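Local coordinates for rRNA adenine N-6-methyltransferase (Saccharopolyspora erythraea, PDB 6NVM), which transfers two methyl groups from S-adenosyl-L-methionine to one adenine of 23S rRNA, which lowers ribosomal affinity for macrolide, lincosamide and streptogramin B antibiotics, at residues F192-V197 with M216-R221. Sequence-based numbering, arbitrary orientation. Where two conformers were deposited one is given.
Sequences FEWEFV and MRLRRR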
loop_
_atom_site.group_PDB
_atom_site.type_symbol
_atom_site.label_atom_id
_atom_site.label_comp_id
_atom_site.label_asym_id
_atom_site.label_seq_id
_atom_site.Cartn_x
_atom_site.Cartn_y
_atom_site.Cartn_z
ATOM N N PHE A 192 0.627 -9.171 -0.987
ATOM C CA PHE A 192 -0.281 -8.049 -0.790
ATOM C C PHE A 192 -1.115 -7.774 -2.031
ATOM O O PHE A 192 -0.604 -7.798 -3.153
ATOM C CB PHE A 192 0.488 -6.772 -0.454
ATOM C CG PHE A 192 0.906 -6.679 0.975
ATOM C CD1 PHE A 192 2.102 -7.233 1.400
ATOM C CD2 PHE A 192 0.102 -6.028 1.898
ATOM C CE1 PHE A 192 2.481 -7.150 2.717
ATOM C CE2 PHE A 192 0.486 -5.935 3.214
ATOM C CZ PHE A 192 1.673 -6.501 3.622
ATOM N N GLU A 193 -2.394 -7.490 -1.816
ATOM C CA GLU A 193 -3.229 -6.847 -2.822
ATOM C C GLU A 193 -3.050 -5.335 -2.713
ATOM O O GLU A 193 -2.923 -4.790 -1.612
ATOM C CB GLU A 193 -4.703 -7.230 -2.633
ATOM C CG GLU A 193 -4.964 -8.735 -2.557
ATOM C CD GLU A 193 -6.397 -9.076 -2.148
ATOM O OE1 GLU A 193 -7.146 -8.166 -1.745
ATOM O OE2 GLU A 193 -6.772 -10.265 -2.232
ATOM N N TRP A 194 -2.989 -4.665 -3.863
ATOM C CA TRP A 194 -2.898 -3.210 -3.943
ATOM C C TRP A 194 -4.133 -2.729 -4.691
ATOM O O TRP A 194 -4.357 -3.130 -5.837
ATOM C CB TRP A 194 -1.631 -2.753 -4.676
ATOM C CG TRP A 194 -0.311 -3.172 -4.061
ATOM C CD1 TRP A 194 0.153 -4.446 -3.896
ATOM C CD2 TRP A 194 0.722 -2.306 -3.576
ATOM N NE1 TRP A 194 1.406 -4.425 -3.321
ATOM C CE2 TRP A 194 1.776 -3.123 -3.118
ATOM C CE3 TRP A 194 0.855 -0.915 -3.479
ATOM C CZ2 TRP A 194 2.944 -2.596 -2.569
ATOM C CZ3 TRP A 194 2.011 -0.394 -2.927
ATOM C CH2 TRP A 194 3.042 -1.233 -2.480
ATOM N N GLU A 195 -4.918 -1.862 -4.057
ATOM C CA GLU A 195 -6.221 -1.488 -4.591
ATOM C C GLU A 195 -6.364 0.027 -4.626
ATOM O O GLU A 195 -6.065 0.708 -3.639
ATOM C CB GLU A 195 -7.339 -2.128 -3.756
ATOM C CG GLU A 195 -7.301 -3.661 -3.769
ATOM C CD GLU A 195 -8.286 -4.306 -2.802
ATOM O OE1 GLU A 195 -8.911 -3.581 -1.999
ATOM O OE2 GLU A 195 -8.430 -5.548 -2.845
ATOM N N PHE A 196 -6.805 0.549 -5.771
ATOM C CA PHE A 196 -7.132 1.962 -5.916
ATOM C C PHE A 196 -8.596 2.147 -5.540
ATOM O O PHE A 196 -9.478 1.517 -6.137
ATOM C CB PHE A 196 -6.878 2.429 -7.349
ATOM C CG PHE A 196 -7.135 3.894 -7.569
ATOM C CD1 PHE A 196 -6.119 4.817 -7.409
ATOM C CD2 PHE A 196 -8.391 4.345 -7.939
ATOM C CE1 PHE A 196 -6.347 6.159 -7.612
ATOM C CE2 PHE A 196 -8.624 5.690 -8.141
ATOM C CZ PHE A 196 -7.602 6.597 -7.979
ATOM N N VAL A 197 -8.865 2.995 -4.547
ATOM C CA VAL A 197 -10.235 3.157 -4.073
ATOM C C VAL A 197 -10.907 4.313 -4.808
ATOM O O VAL A 197 -11.919 4.118 -5.490
ATOM C CB VAL A 197 -10.277 3.351 -2.547
ATOM C CG1 VAL A 197 -11.693 3.651 -2.079
ATOM C CG2 VAL A 197 -9.748 2.104 -1.850
ATOM N N MET A 216 -5.952 4.774 -1.370
ATOM C CA MET A 216 -5.475 3.471 -1.805
ATOM C C MET A 216 -5.393 2.559 -0.590
ATOM O O MET A 216 -5.270 3.019 0.549
ATOM C CB MET A 216 -4.105 3.567 -2.501
ATOM C CG MET A 216 -2.976 4.074 -1.619
ATOM S SD MET A 216 -1.366 4.045 -2.450
ATOM C CE MET A 216 -1.134 2.290 -2.690
ATOM N N ARG A 217 -5.458 1.256 -0.843
ATOM C CA ARG A 217 -5.477 0.266 0.222
ATOM C C ARG A 217 -4.561 -0.897 -0.123
ATOM O O ARG A 217 -4.546 -1.369 -1.261
ATOM C CB ARG A 217 -6.905 -0.242 0.467
ATOM C CG ARG A 217 -7.028 -1.323 1.536
ATOM C CD ARG A 217 -8.499 -1.633 1.826
ATOM N NE ARG A 217 -9.219 -1.984 0.602
ATOM C CZ ARG A 217 -10.541 -2.070 0.505
ATOM N NH1 ARG A 217 -11.309 -1.831 1.557
ATOM N NH2 ARG A 217 -11.097 -2.394 -0.653
ATOM N N LEU A 218 -3.782 -1.328 0.863
ATOM C CA LEU A 218 -3.069 -2.599 0.825
ATOM C C LEU A 218 -3.811 -3.604 1.693
ATOM O O LEU A 218 -4.267 -3.267 2.788
ATOM C CB LEU A 218 -1.634 -2.458 1.343
ATOM C CG LEU A 218 -0.754 -1.357 0.767
ATOM C CD1 LEU A 218 0.647 -1.451 1.365
ATOM C CD2 LEU A 218 -0.704 -1.457 -0.735
ATOM N N ARG A 219 -3.940 -4.835 1.207
ATOM C CA ARG A 219 -4.475 -5.934 2.003
ATOM C C ARG A 219 -3.437 -7.043 2.015
ATOM O O ARG A 219 -3.044 -7.534 0.952
ATOM C CB ARG A 219 -5.804 -6.456 1.446
ATOM C CG ARG A 219 -6.827 -5.367 1.132
ATOM C CD ARG A 219 -8.165 -5.945 0.665
ATOM N NE ARG A 219 -8.868 -6.588 1.769
ATOM C CZ ARG A 219 -8.831 -7.888 2.042
ATOM N NH1 ARG A 219 -8.140 -8.723 1.277
ATOM N NH2 ARG A 219 -9.496 -8.355 3.091
ATOM N N ARG A 220 -2.995 -7.436 3.208
ATOM C CA ARG A 220 -2.117 -8.592 3.329
ATOM C C ARG A 220 -2.938 -9.860 3.128
ATOM O O ARG A 220 -3.904 -10.101 3.861
ATOM C CB ARG A 220 -1.428 -8.607 4.690
ATOM C CG ARG A 220 -0.272 -9.602 4.763
ATOM C CD ARG A 220 0.445 -9.530 6.089
ATOM N NE ARG A 220 -0.360 -10.118 7.155
ATOM C CZ ARG A 220 -0.505 -11.425 7.350
ATOM N NH1 ARG A 220 0.098 -12.295 6.549
ATOM N NH2 ARG A 220 -1.257 -11.863 8.352
ATOM N N ARG A 221 -2.565 -10.662 2.131
ATOM C CA ARG A 221 -3.334 -11.854 1.798
ATOM C C ARG A 221 -3.291 -12.855 2.942
ATOM O O ARG A 221 -2.228 -13.126 3.510
ATOM C CB ARG A 221 -2.790 -12.512 0.526
ATOM C CG ARG A 221 -2.731 -11.603 -0.693
ATOM C CD ARG A 221 -2.147 -12.344 -1.899
ATOM N NE ARG A 221 -1.944 -11.458 -3.042
ATOM C CZ ARG A 221 -2.875 -11.156 -3.941
ATOM N NH1 ARG A 221 -4.102 -11.660 -3.843
ATOM N NH2 ARG A 221 -2.578 -10.336 -4.940
HETATM O O HOH W 1 -5.328 -13.337 -1.936
#
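With CG anti to the carbonyl carbon (chi1 -52° and -61°) and chains extended beyond, Glu193 and Glu195 bring their carboxylates to the arginines of the antiparallel neighbour. Glu195 OE1 takes Arg217 NH2 at 2.8 Å nearly along its C-O axis, with a weak second bond from NE, while Arg217 NH1 bonds the Thr65 carbonyl. Glu193 OE1 is approached from above the carboxylate plane by Arg219 NH1 at 3.2 Å, whereas OE2 faces Arg221 NH1 through charge alone; a water accepts from NH1 and donates weakly to OE2. Glu193 CG lies over the Arg221 guanidinium, whose NE bonds the Trp189 carbonyl. Paired backbone bonds join Glu193 to Arg219 and Glu195 to Arg217. On the other face, where Leu154 packs, Leu218 CD2 sits over the Trp194 six-membered ring, 3.5 Å from its centroid, and Met216 CE reaches Trp194 CE3. Arg220 CG lies over one face of the Phe192 ring, toward its rim (CH-pi); its NE bonds the Ile159 carbonyl. The strands form the 6-7 hairpin of the 3-2-1-4-5-7-6 class I methyltransferase sheet. Since Glu67 also pairs with Arg219, the glutamates probably largely balance Arg217, Arg219 and Arg221, leaving this strand pair ionic on one face and largely apolar on the other.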